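Local coordinates for hydrogenase expression/formation protein (HypB) (Archaeoglobus fulgidus, PDB 2WSM) that probably binds and hydrolyses GTP and handles nickel during hydrogenase maturation, forming a dimer in a GTP-dependent way, at residues E57-A62 against S107-L112. Residues are numbered along the deposited sequence; the frame is centred on the assembly and turned at random.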
# COMPACT_ATOMS: atom_id res chain seq x y z
N GLU A 57 3.90 -24.20 25.53
CA GLU A 57 5.02 -24.94 24.94
C GLU A 57 6.01 -23.99 24.27
O GLU A 57 7.18 -24.32 24.09
CB GLU A 57 4.51 -25.95 23.90
CG GLU A 57 3.09 -26.45 24.13
CD GLU A 57 2.42 -26.92 22.84
OE1 GLU A 57 1.20 -27.19 22.85
OE2 GLU A 57 3.12 -27.02 21.80
N VAL A 58 5.53 -22.80 23.90
CA VAL A 58 6.32 -21.87 23.10
C VAL A 58 6.24 -20.45 23.64
O VAL A 58 5.15 -19.95 23.91
CB VAL A 58 5.84 -21.86 21.63
CG1 VAL A 58 6.64 -20.87 20.81
CG2 VAL A 58 5.93 -23.26 21.04
N LYS A 59 7.39 -19.80 23.79
CA LYS A 59 7.45 -18.43 24.28
C LYS A 59 7.12 -17.43 23.17
O LYS A 59 7.88 -17.28 22.21
CB LYS A 59 8.82 -18.12 24.89
CG LYS A 59 8.93 -16.74 25.52
CD LYS A 59 8.17 -16.67 26.84
CE LYS A 59 8.52 -15.41 27.62
NZ LYS A 59 7.96 -14.18 26.99
N ILE A 60 6.01 -16.72 23.31
CA ILE A 60 5.49 -15.86 22.26
C ILE A 60 5.50 -14.38 22.64
O ILE A 60 5.09 -14.01 23.75
CB ILE A 60 4.05 -16.25 21.89
CG1 ILE A 60 4.01 -17.67 21.33
CG2 ILE A 60 3.45 -15.26 20.90
CD1 ILE A 60 2.61 -18.25 21.24
N GLY A 61 5.96 -13.54 21.72
CA GLY A 61 5.84 -12.11 21.85
C GLY A 61 4.83 -11.59 20.83
O GLY A 61 4.61 -12.20 19.78
N ALA A 62 4.20 -10.46 21.15
CA ALA A 62 3.24 -9.85 20.25
C ALA A 62 3.47 -8.35 20.10
O ALA A 62 3.55 -7.63 21.09
CB ALA A 62 1.82 -10.12 20.73
N SER A 107 13.74 -10.46 22.58
CA SER A 107 14.83 -11.37 22.24
C SER A 107 14.67 -12.76 22.88
O SER A 107 15.24 -13.75 22.40
CB SER A 107 16.18 -10.76 22.62
OG SER A 107 16.36 -10.76 24.03
N ASP A 108 13.88 -12.84 23.94
CA ASP A 108 13.66 -14.11 24.64
C ASP A 108 12.47 -14.93 24.12
O ASP A 108 12.18 -16.00 24.65
CB ASP A 108 13.52 -13.88 26.14
CG ASP A 108 12.34 -12.99 26.49
OD1 ASP A 108 11.20 -13.49 26.47
OD2 ASP A 108 12.56 -11.79 26.78
N CYS A 109 11.78 -14.43 23.10
CA CYS A 109 10.66 -15.19 22.54
C CYS A 109 11.11 -16.11 21.41
O CYS A 109 12.00 -15.76 20.64
CB CYS A 109 9.55 -14.24 22.05
SG CYS A 109 8.95 -13.03 23.27
N ASP A 110 10.51 -17.29 21.33
CA ASP A 110 10.75 -18.19 20.21
C ASP A 110 10.04 -17.65 18.98
O ASP A 110 10.55 -17.72 17.86
CB ASP A 110 10.21 -19.59 20.52
CG ASP A 110 10.74 -20.13 21.83
OD1 ASP A 110 11.90 -19.83 22.17
OD2 ASP A 110 9.99 -20.86 22.51
N LEU A 111 8.86 -17.09 19.20
CA LEU A 111 8.00 -16.66 18.12
C LEU A 111 7.49 -15.25 18.39
O LEU A 111 6.90 -15.00 19.45
CB LEU A 111 6.83 -17.64 17.99
CG LEU A 111 5.74 -17.34 16.95
CD1 LEU A 111 6.29 -17.51 15.55
CD2 LEU A 111 4.54 -18.25 17.19
N LEU A 112 7.74 -14.35 17.45
CA LEU A 112 7.27 -12.97 17.54
C LEU A 112 6.19 -12.68 16.49
O LEU A 112 6.48 -12.60 15.29
CB LEU A 112 8.43 -12.00 17.35
CG LEU A 112 8.06 -10.52 17.40
CD1 LEU A 112 7.49 -10.15 18.76
CD2 LEU A 112 9.27 -9.67 17.09
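Strands 60-64 and 111-118 begin side by side here, two parallel neighbours in the central sheet of the P-loop GTPase domain, with Ile60 bridged to Leu111 and Gly61 to Leu112. Gly61 N bonds to Leu111 O at 2.9 Å. One step earlier Lys59 O accepts Leu111 N at 3.2 Å and, weakly, Asp110 N. Just before the strands start, the Asp110 side chain joins in: OD2 takes Lys59 N (3.1 Å, 161° at the hydrogen), which arrives from above the carboxylate plane. CG is anti to the carbonyl carbon (chi1 -53°), which turns the carboxylate back to that amide and beside Val58 CG1. With an alanine in its place, Lys59 N would probably lose this acceptor and the packing against Val58 CG1 would thin. Cys109 SG sits 3.4 Å from Gly61 N, close to a residue that has no side chain. The lysine chain bends past Cys109, and Lys59 NZ makes a weak, long salt bridge to Asp108 OD1 (3.4 Å), whose stronger partner is Lys82. Ile60 and Leu111 share one face, Ile60 packing on helix 43-54 and Leu111 on Leu212 of helix 201-212; strands 82-85 and 31-37 flank the pair.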